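PDB 3DFZ: precorrin-2 dehydrogenase from Bacillus megaterium, which catalyses the NAD+-dependent dehydrogenation of precorrin-2 to sirohydrochlorin, a precursor of both siroheme and, by the anaerobic route, adenosylcobalamin. Local coordinates for residues L207-V210 against K211-F215; P151-T154 against K155-K158; I68-W71 against E72-G75. One frame throughout, in Å; residues are numbered along the deposited sequence.

Interaction 1: residues L207-V210 against K211-F215; sequences LSLV and KQREF
Ser208 meets Lys211 at the start of helix 209-218: Ser208 OG accepts the backbone N-H of Lys211 in a nearly straight bond, OG to N 3.1 Å with an angle of 167° at the hydrogen. Ser208 is the N-cap residue and this is its capping bond. The hydroxyl stands anti to the serine's own nitrogen (chi1 168°), which swings it over the first turn and also brings it against Lys211 CB. The i to i+4 series begins with Ser208 O to Gln212 N and continues with Leu209 O to Arg213 N at 2.9 Å and Val210 O to Glu214 N at 2.8 Å. The side chains make van der Waals contacts with polar groups about one turn on. Leu209 CB lies over one face of the Arg213 guanidinium, and Leu209 CD2 comes within 3.6 Å of Gln212 OE1. Val210 CG1 runs alongside Glu214, 3.7 Å from its CD. Further out, Gln212 NE2 donates to Tyr205 O and to Gln171 OE1 of helix 168-184, while Lys211 NZ bonds Gln204 OE1 and so ties the new helix back to helix 203-207. The cap thus satisfies the Lys211 N-H, a first-turn donor lying ahead of the i to i+4 series.

Interaction 2: residues P151-T154 against K155-K158; sequences PLLT and KRIK
Leu153 and Ile157 meet through the torsions of each: CG of Leu153 stands anti to the backbone N (chi1 -175°), and CG1 of Ile157 stands anti to the carbonyl carbon (chi1 -71°) and reaches back toward the preceding turn. The two chains slant across one another, and the Ile157 CD1 methyl settles between the leucine's branches, 3.8 Å from Leu153 CG and 4.0 Å from Leu153 CD1. Beneath them Leu153 O accepts the N-H of Ile157 at 2.8 Å, with the donor almost in line with the carbonyl bond. The other three bonds, Lys155 N to Pro151 O, Arg156 N to Leu152 O and Lys158 N to Thr154 O, run between 2.9 and 3.1 Å. The polar groups look elsewhere. Thr154 OG1 bonds Ser150 O and Thr146 OG1, and Lys155 NZ pairs with Glu159 of the same helix. Lys158 NZ bonds Gln134 O, which links the helix to strand 129-137 of the antiparallel pair. Leu153 and Ile157 meet the second subunit, packing on its Leu176 and Tyr165, as does Arg156, which packs on Ile201 of that chain; Ile144 of its own strand 140-145 also lies against Ile157. What results is the amphipathic first two turns of helix 151-164, opened by Pro151, in the central region of the siroheme-synthesis family and at the interface of the homodimer.

Interaction 3: residues I68-W71 against E72-G75; sequences INEW and EAKG
Helix 66-73 is the crossover helix of a beta-alpha-beta unit in the Rossmann-type domain thought to bind NAD+, and its last turn closes with Glu70 reaching Lys74. Glu70 is bent at CG (chi2 57°), which turns its carboxylate along the helix toward the lysine; Lys74 runs extended, its CD and CE passing the carboxylate. Their salt bridge is long, Glu70 OE2 to Lys74 NZ 3.5 Å, and lies on the exposed surface. Glu70 OE2 is nearer the methylene Lys74 CE, at 3.1 Å, so the charge pairing is loose. The backbone beneath is firm at first: Glu72 N to Ile68 O and Ala73 N to Asn69 O are both 2.8 Å. The last bonds are weaker: Lys74 N makes two weak ones, to Glu70 O and to Trp71 O. Gly75, the first residue to leave helical angles, has phi 68° and closes the helix in a Schellman motif; its N donates to Glu72 O at 2.9 Å. Asn69 and Glu72 lie side by side, though Asn69 ND2 bonds Ser65 O and Glu72 OE2 forms a salt bridge with Arg81. Trp71 covers Thr44, Ile47 and Lys48 of helix 41-50, while Ile68 wedges between Thr44 of that helix and Leu77 and Val79 of strand 77-80. Strand 56-60 leads into the helix, and the Gly75 turn delivers the chain to strand 77-80 at the edge of the parallel sheet.

How the interactions relate
The three contacts sit on separate helices and touch nowhere: the nearest atoms of interactions 2 and 3 are about 16 Å apart, and the centres of interactions 1 and 3 about 44 Å. Interaction 3 belongs to the NAD-binding domain, interaction 2 to the central region of the siroheme-synthesis family, at the dimer interface, and interaction 1 to the C-terminal helices. Interactions 1 and 2 lie at helix starts, the first capped by a serine; interaction 3 ends in a glycine turn. Interactions 1 and 3 are surface contacts, and a salt bridge spans the latter. Interaction 2 is partly buried, joined by an apolar pair while its polar side chains bond elsewhere, and alone meets the second subunit.

Interaction 1: residues L207-V210 against K211-F215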
ATOM      1  N   LEU B 207     -18.762   9.053 -19.370  1.00  8.80           N
ATOM      2  CA  LEU B 207     -18.878   8.575 -20.761  1.00  8.73           C
ATOM      3  C   LEU B 207     -19.685   9.541 -21.599  1.00  8.71           C
ATOM      4  O   LEU B 207     -19.956   9.291 -22.758  1.00  9.02           O
ATOM      5  CB  LEU B 207     -19.464   7.140 -20.791  1.00  9.10           C
ATOM      6  CG  LEU B 207     -18.555   6.049 -20.162  1.00  8.65           C
ATOM      7  CD1 LEU B 207     -19.224   4.701 -19.919  1.00  8.71           C
ATOM      8  CD2 LEU B 207     -17.259   5.861 -20.952  1.00  8.33           C
ATOM      9  N   SER B 208     -20.064  10.658 -20.985  1.00  8.60           N
ATOM     10  CA  SER B 208     -20.677  11.764 -21.687  1.00  8.71           C
ATOM     11  C   SER B 208     -19.933  13.087 -21.462  1.00  8.70           C
ATOM     12  O   SER B 208     -19.867  13.598 -20.348  1.00  8.54           O
ATOM     13  CB  SER B 208     -22.162  11.895 -21.328  1.00  8.83           C
ATOM     14  OG  SER B 208     -22.666  13.122 -21.805  1.00  8.84           O
ATOM     15  N   LEU B 209     -19.403  13.652 -22.546  1.00  9.01           N
ATOM     16  CA  LEU B 209     -18.664  14.918 -22.478  1.00  9.22           C
ATOM     17  C   LEU B 209     -19.614  16.113 -22.376  1.00  9.43           C
ATOM     18  O   LEU B 209     -19.249  17.143 -21.845  1.00  9.63           O
ATOM     19  CB  LEU B 209     -17.712  15.071 -23.664  1.00  9.40           C
ATOM     20  CG  LEU B 209     -16.431  14.215 -23.726  1.00 10.58           C
ATOM     21  CD1 LEU B 209     -15.526  14.628 -24.906  1.00 10.63           C
ATOM     22  CD2 LEU B 209     -15.586  14.175 -22.427  1.00 10.62           C
ATOM     23  N   VAL B 210     -20.837  15.963 -22.876  1.00  9.78           N
ATOM     24  CA  VAL B 210     -21.882  16.978 -22.702  1.00 10.54           C
ATOM     25  C   VAL B 210     -22.178  17.124 -21.209  1.00 10.55           C
ATOM     26  O   VAL B 210     -22.148  18.223 -20.668  1.00 11.22           O
ATOM     27  CB  VAL B 210     -23.182  16.591 -23.488  1.00 10.98           C
ATOM     28  CG1 VAL B 210     -24.420  17.342 -23.008  1.00 11.63           C
ATOM     29  CG2 VAL B 210     -22.995  16.793 -24.952  1.00 11.77           C
ATOM     30  N   LYS B 211     -22.495  16.008 -20.570  1.00 10.40           N
ATOM     31  CA  LYS B 211     -22.789  15.953 -19.143  1.00 10.90           C
ATOM     32  C   LYS B 211     -21.693  16.674 -18.366  1.00 10.66           C
ATOM     33  O   LYS B 211     -21.977  17.531 -17.517  1.00 11.17           O
ATOM     34  CB  LYS B 211     -22.826  14.489 -18.712  1.00 10.81           C
ATOM     35  CG  LYS B 211     -23.365  14.205 -17.326  1.00 11.64           C
ATOM     36  CD  LYS B 211     -24.845  14.228 -17.313  1.00 12.10           C
ATOM     37  CE  LYS B 211     -25.375  13.828 -15.959  1.00 13.19           C
ATOM     38  NZ  LYS B 211     -26.826  13.575 -15.971  1.00 14.70           N
ATOM     39  N   GLN B 212     -20.441  16.313 -18.676  1.00  9.96           N
ATOM     40  CA  GLN B 212     -19.285  16.879 -18.012  1.00  9.94           C
ATOM     41  C   GLN B 212     -19.270  18.398 -18.191  1.00 10.58           C
ATOM     42  O   GLN B 212     -19.307  19.138 -17.205  1.00 11.45           O
ATOM     43  CB  GLN B 212     -17.988  16.248 -18.539  1.00  9.57           C
ATOM     44  CG  GLN B 212     -17.633  14.875 -17.949  1.00  9.07           C
ATOM     45  CD  GLN B 212     -16.305  14.427 -18.429  1.00  9.29           C
ATOM     46  OE1 GLN B 212     -15.553  15.238 -18.939  1.00 10.05           O
ATOM     47  NE2 GLN B 212     -15.992  13.131 -18.296  1.00  9.02           N
ATOM     48  N   ARG B 213     -19.270  18.843 -19.448  1.00 10.46           N
ATOM     49  CA  ARG B 213     -19.191  20.260 -19.796  1.00 11.11           C
ATOM     50  C   ARG B 213     -20.294  21.129 -19.250  1.00 11.92           C
ATOM     51  O   ARG B 213     -20.030  22.224 -18.780  1.00 13.07           O
ATOM     52  CB  ARG B 213     -19.089  20.437 -21.306  1.00 11.15           C
ATOM     53  CG  ARG B 213     -17.809  19.874 -21.859  1.00 10.44           C
ATOM     54  CD  ARG B 213     -17.929  19.589 -23.335  1.00 11.07           C
ATOM     55  NE  ARG B 213     -16.692  18.984 -23.837  1.00 11.31           N
ATOM     56  CZ  ARG B 213     -16.336  18.973 -25.116  1.00 11.76           C
ATOM     57  NH1 ARG B 213     -17.142  19.491 -26.054  1.00 12.75           N
ATOM     58  NH2 ARG B 213     -15.192  18.427 -25.456  1.00 11.89           N
ATOM     59  N   GLU B 214     -21.528  20.645 -19.312  1.00 12.01           N
ATOM     60  CA  GLU B 214     -22.676  21.349 -18.722  1.00 13.09           C
ATOM     61  C   GLU B 214     -22.600  21.469 -17.198  1.00 13.61           C
ATOM     62  O   GLU B 214     -23.164  22.401 -16.639  1.00 14.77           O
ATOM     63  CB  GLU B 214     -24.000  20.676 -19.114  1.00 13.18           C
ATOM     64  CG  GLU B 214     -24.263  20.676 -20.600  1.00 13.39           C
ATOM     65  CD  GLU B 214     -25.640  20.164 -21.000  1.00 14.80           C
ATOM     66  OE1 GLU B 214     -26.319  19.417 -20.221  1.00 14.69           O
ATOM     67  OE2 GLU B 214     -26.039  20.537 -22.121  1.00 15.62           O
ATOM     68  N   PHE B 215     -21.959  20.502 -16.539  1.00 13.00           N
ATOM     69  CA  PHE B 215     -21.752  20.565 -15.093  1.00 14.06           C
ATOM     70  C   PHE B 215     -20.682  21.596 -14.728  1.00 15.02           C
ATOM     71  O   PHE B 215     -20.851  22.344 -13.757  1.00 16.17           O
ATOM     72  CB  PHE B 215     -21.349  19.214 -14.505  1.00 13.10           C
ATOM     73  CG  PHE B 215     -21.186  19.248 -13.014  1.00 13.85           C
ATOM     74  CD1 PHE B 215     -22.310  19.219 -12.179  1.00 14.99           C
ATOM     75  CD2 PHE B 215     -19.920  19.364 -12.438  1.00 13.39           C
ATOM     76  CE1 PHE B 215     -22.159  19.272 -10.782  1.00 16.06           C
ATOM     77  CE2 PHE B 215     -19.767  19.420 -11.067  1.00 14.32           C
ATOM     78  CZ  PHE B 215     -20.889  19.381 -10.232  1.00 15.74           C
TER

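Interaction 2: residues P151-T154 against K155-K158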
ATOM      1  N   PRO B 151       2.618 -14.348  -8.115  1.00 16.12           N
ATOM      2  CA  PRO B 151       2.901 -13.258  -9.060  1.00 16.16           C
ATOM      3  C   PRO B 151       2.079 -13.342 -10.345  1.00 15.79           C
ATOM      4  O   PRO B 151       1.746 -12.314 -10.920  1.00 15.66           O
ATOM      5  CB  PRO B 151       4.406 -13.428  -9.369  1.00 17.26           C
ATOM      6  CG  PRO B 151       4.955 -14.119  -8.192  1.00 17.73           C
ATOM      7  CD  PRO B 151       3.857 -14.975  -7.604  1.00 16.89           C
ATOM      8  N   LEU B 152       1.752 -14.558 -10.772  1.00 15.86           N
ATOM      9  CA  LEU B 152       0.935 -14.798 -11.962  1.00 15.55           C
ATOM     10  C   LEU B 152      -0.549 -14.417 -11.808  1.00 14.38           C
ATOM     11  O   LEU B 152      -1.149 -13.816 -12.715  1.00 14.12           O
ATOM     12  CB  LEU B 152       1.116 -16.248 -12.434  1.00 16.20           C
ATOM     13  CG  LEU B 152       2.580 -16.542 -12.826  1.00 18.16           C
ATOM     14  CD1 LEU B 152       2.930 -18.047 -12.914  1.00 18.83           C
ATOM     15  CD2 LEU B 152       2.997 -15.798 -14.146  1.00 18.45           C
ATOM     16  N   LEU B 153      -1.143 -14.755 -10.671  1.00 13.45           N
ATOM     17  CA  LEU B 153      -2.481 -14.241 -10.344  1.00 12.48           C
ATOM     18  C   LEU B 153      -2.515 -12.700 -10.299  1.00 12.13           C
ATOM     19  O   LEU B 153      -3.377 -12.091 -10.886  1.00 12.13           O
ATOM     20  CB  LEU B 153      -3.042 -14.872  -9.043  1.00 11.73           C
ATOM     21  CG  LEU B 153      -4.494 -14.468  -8.687  1.00 10.91           C
ATOM     22  CD1 LEU B 153      -5.516 -14.887  -9.792  1.00 10.60           C
ATOM     23  CD2 LEU B 153      -4.947 -14.941  -7.317  1.00  8.65           C
ATOM     24  N   THR B 154      -1.558 -12.082  -9.626  1.00 12.58           N
ATOM     25  CA  THR B 154      -1.427 -10.625  -9.541  1.00 12.47           C
ATOM     26  C   THR B 154      -1.393  -9.970 -10.917  1.00 13.09           C
ATOM     27  O   THR B 154      -2.086  -8.981 -11.176  1.00 12.67           O
ATOM     28  CB  THR B 154      -0.131 -10.271  -8.749  1.00 12.89           C
ATOM     29  OG1 THR B 154      -0.231 -10.814  -7.427  1.00 12.70           O
ATOM     30  CG2 THR B 154       0.118  -8.764  -8.675  1.00 12.22           C
ATOM     31  N   LYS B 155      -0.581 -10.534 -11.800  1.00 13.95           N
ATOM     32  CA  LYS B 155      -0.543 -10.101 -13.193  1.00 14.61           C
ATOM     33  C   LYS B 155      -1.890 -10.311 -13.885  1.00 14.42           C
ATOM     34  O   LYS B 155      -2.412  -9.381 -14.520  1.00 14.41           O
ATOM     35  CB  LYS B 155       0.587 -10.841 -13.921  1.00 15.64           C
ATOM     36  CG  LYS B 155       0.662 -10.689 -15.457  1.00 17.00           C
ATOM     37  CD  LYS B 155       1.934 -11.391 -15.975  1.00 19.02           C
ATOM     38  CE  LYS B 155       1.724 -12.079 -17.333  1.00 21.76           C
ATOM     39  NZ  LYS B 155       1.375 -11.137 -18.483  1.00 22.20           N
ATOM     40  N   ARG B 156      -2.472 -11.513 -13.756  1.00 15.86           N
ATOM     41  CA  ARG B 156      -3.822 -11.733 -14.295  1.00 16.76           C
ATOM     42  C   ARG B 156      -4.870 -10.677 -13.856  1.00 14.09           C
ATOM     43  O   ARG B 156      -5.609 -10.122 -14.689  1.00 14.39           O
ATOM     44  CB  ARG B 156      -4.333 -13.139 -14.008  1.00 19.54           C
ATOM     45  CG  ARG B 156      -5.749 -13.311 -14.501  1.00 22.46           C
ATOM     46  CD  ARG B 156      -6.372 -14.594 -14.042  1.00 27.95           C
ATOM     47  NE  ARG B 156      -5.874 -15.689 -14.870  1.00 33.14           N
ATOM     48  CZ  ARG B 156      -6.504 -16.836 -15.081  1.00 37.59           C
ATOM     49  NH1 ARG B 156      -7.696 -17.062 -14.531  1.00 39.71           N
ATOM     50  NH2 ARG B 156      -5.932 -17.740 -15.861  1.00 40.84           N
ATOM     51  N   ILE B 157      -4.933 -10.419 -12.554  1.00 11.73           N
ATOM     52  CA  ILE B 157      -5.892  -9.481 -11.998  1.00  9.64           C
ATOM     53  C   ILE B 157      -5.668  -8.055 -12.484  1.00  8.34           C
ATOM     54  O   ILE B 157      -6.629  -7.343 -12.775  1.00  7.92           O
ATOM     55  CB  ILE B 157      -5.899  -9.588 -10.442  1.00  9.02           C
ATOM     56  CG1 ILE B 157      -6.545 -10.888  -9.987  1.00 10.77           C
ATOM     57  CG2 ILE B 157      -6.564  -8.376  -9.752  1.00  7.11           C
ATOM     58  CD1 ILE B 157      -6.278 -11.162  -8.491  1.00 11.35           C
ATOM     59  N   LYS B 158      -4.404  -7.643 -12.569  1.00  8.45           N
ATOM     60  CA  LYS B 158      -4.016  -6.343 -13.117  1.00  8.85           C
ATOM     61  C   LYS B 158      -4.455  -6.165 -14.573  1.00 10.65           C
ATOM     62  O   LYS B 158      -4.938  -5.082 -14.949  1.00 10.82           O
ATOM     63  CB  LYS B 158      -2.506  -6.179 -13.029  1.00 10.08           C
ATOM     64  CG  LYS B 158      -1.971  -4.783 -13.432  1.00 11.65           C
ATOM     65  CD  LYS B 158      -0.460  -4.865 -13.755  1.00 14.27           C
ATOM     66  CE  LYS B 158       0.021  -3.576 -14.343  1.00 18.01           C
ATOM     67  NZ  LYS B 158       1.494  -3.307 -14.144  1.00 21.91           N
TER

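Interaction 3: residues I68-W71 against E72-G75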
ATOM      1  N   ILE B  68      20.603   4.585 -13.988  1.00 19.12           N
ATOM      2  CA  ILE B  68      21.075   5.089 -12.707  1.00 17.59           C
ATOM      3  C   ILE B  68      22.172   6.162 -12.915  1.00 17.40           C
ATOM      4  O   ILE B  68      22.131   7.230 -12.302  1.00 16.28           O
ATOM      5  CB  ILE B  68      21.508   3.951 -11.738  1.00 17.34           C
ATOM      6  CG1 ILE B  68      20.333   2.987 -11.481  1.00 17.65           C
ATOM      7  CG2 ILE B  68      21.992   4.526 -10.408  1.00 15.77           C
ATOM      8  CD1 ILE B  68      20.710   1.643 -10.811  1.00 17.82           C
ATOM      9  N   ASN B  69      23.117   5.881 -13.813  1.00 18.48           N
ATOM     10  CA  ASN B  69      24.136   6.851 -14.211  1.00 18.40           C
ATOM     11  C   ASN B  69      23.574   8.173 -14.687  1.00 18.20           C
ATOM     12  O   ASN B  69      24.044   9.229 -14.266  1.00 17.57           O
ATOM     13  CB  ASN B  69      25.065   6.257 -15.270  1.00 19.78           C
ATOM     14  CG  ASN B  69      26.237   5.554 -14.663  1.00 19.83           C
ATOM     15  OD1 ASN B  69      27.117   6.198 -14.124  1.00 19.72           O
ATOM     16  ND2 ASN B  69      26.262   4.223 -14.734  1.00 21.12           N
ATOM     17  N   GLU B  70      22.566   8.114 -15.553  1.00 19.03           N
ATOM     18  CA  GLU B  70      21.901   9.319 -16.067  1.00 19.16           C
ATOM     19  C   GLU B  70      21.182  10.100 -14.952  1.00 17.84           C
ATOM     20  O   GLU B  70      21.225  11.337 -14.937  1.00 17.65           O
ATOM     21  CB  GLU B  70      20.940   8.959 -17.204  1.00 20.55           C
ATOM     22  CG  GLU B  70      20.163  10.133 -17.845  1.00 22.45           C
ATOM     23  CD  GLU B  70      21.026  11.278 -18.433  1.00 24.26           C
ATOM     24  OE1 GLU B  70      22.285  11.223 -18.429  1.00 24.39           O
ATOM     25  OE2 GLU B  70      20.413  12.265 -18.905  1.00 25.83           O
ATOM     26  N   TRP B  71      20.533   9.375 -14.040  1.00 16.82           N
ATOM     27  CA  TRP B  71      19.901   9.965 -12.860  1.00 15.72           C
ATOM     28  C   TRP B  71      20.925  10.592 -11.898  1.00 14.58           C
ATOM     29  O   TRP B  71      20.690  11.658 -11.347  1.00 13.98           O
ATOM     30  CB  TRP B  71      19.056   8.920 -12.114  1.00 15.38           C
ATOM     31  CG  TRP B  71      17.837   8.447 -12.877  1.00 16.38           C
ATOM     32  CD1 TRP B  71      17.044   9.190 -13.703  1.00 16.95           C
ATOM     33  CD2 TRP B  71      17.264   7.129 -12.848  1.00 16.80           C
ATOM     34  NE1 TRP B  71      16.016   8.420 -14.193  1.00 17.98           N
ATOM     35  CE2 TRP B  71      16.125   7.152 -13.686  1.00 17.98           C
ATOM     36  CE3 TRP B  71      17.595   5.936 -12.185  1.00 16.54           C
ATOM     37  CZ2 TRP B  71      15.315   6.016 -13.896  1.00 18.85           C
ATOM     38  CZ3 TRP B  71      16.784   4.803 -12.389  1.00 17.44           C
ATOM     39  CH2 TRP B  71      15.665   4.857 -13.244  1.00 18.28           C
ATOM     40  N   GLU B  72      22.048   9.915 -11.706  1.00 14.43           N
ATOM     41  CA  GLU B  72      23.169  10.464 -10.950  1.00 14.12           C
ATOM     42  C   GLU B  72      23.684  11.755 -11.600  1.00 14.42           C
ATOM     43  O   GLU B  72      23.847  12.776 -10.919  1.00 14.00           O
ATOM     44  CB  GLU B  72      24.297   9.427 -10.856  1.00 14.59           C
ATOM     45  CG  GLU B  72      25.308   9.711  -9.752  1.00 14.00           C
ATOM     46  CD  GLU B  72      26.743   9.321 -10.132  1.00 14.85           C
ATOM     47  OE1 GLU B  72      27.021   9.059 -11.347  1.00 14.83           O
ATOM     48  OE2 GLU B  72      27.583   9.311  -9.196  1.00 13.36           O
ATOM     49  N   ALA B  73      23.894  11.708 -12.921  1.00 15.16           N
ATOM     50  CA  ALA B  73      24.376  12.851 -13.686  1.00 15.51           C
ATOM     51  C   ALA B  73      23.358  13.980 -13.740  1.00 15.60           C
ATOM     52  O   ALA B  73      23.719  15.142 -13.946  1.00 15.84           O
ATOM     53  CB  ALA B  73      24.781  12.424 -15.090  1.00 16.55           C
ATOM     54  N   LYS B  74      22.082  13.637 -13.557  1.00 15.63           N
ATOM     55  CA  LYS B  74      21.013  14.631 -13.498  1.00 15.73           C
ATOM     56  C   LYS B  74      20.830  15.175 -12.069  1.00 14.78           C
ATOM     57  O   LYS B  74      20.042  16.112 -11.846  1.00 14.98           O
ATOM     58  CB  LYS B  74      19.711  14.060 -14.054  1.00 16.45           C
ATOM     59  CG  LYS B  74      19.672  13.999 -15.575  1.00 18.19           C
ATOM     60  CD  LYS B  74      18.455  13.216 -16.047  1.00 20.32           C
ATOM     61  CE  LYS B  74      18.046  13.640 -17.449  1.00 23.29           C
ATOM     62  NZ  LYS B  74      17.021  12.722 -18.033  1.00 25.02           N
ATOM     63  N   GLY B  75      21.573  14.590 -11.120  1.00 13.77           N
ATOM     64  CA  GLY B  75      21.571  15.016  -9.710  1.00 12.99           C
ATOM     65  C   GLY B  75      20.240  14.730  -9.043  1.00 12.72           C
ATOM     66  O   GLY B  75      19.602  15.632  -8.490  1.00 12.99           O
TER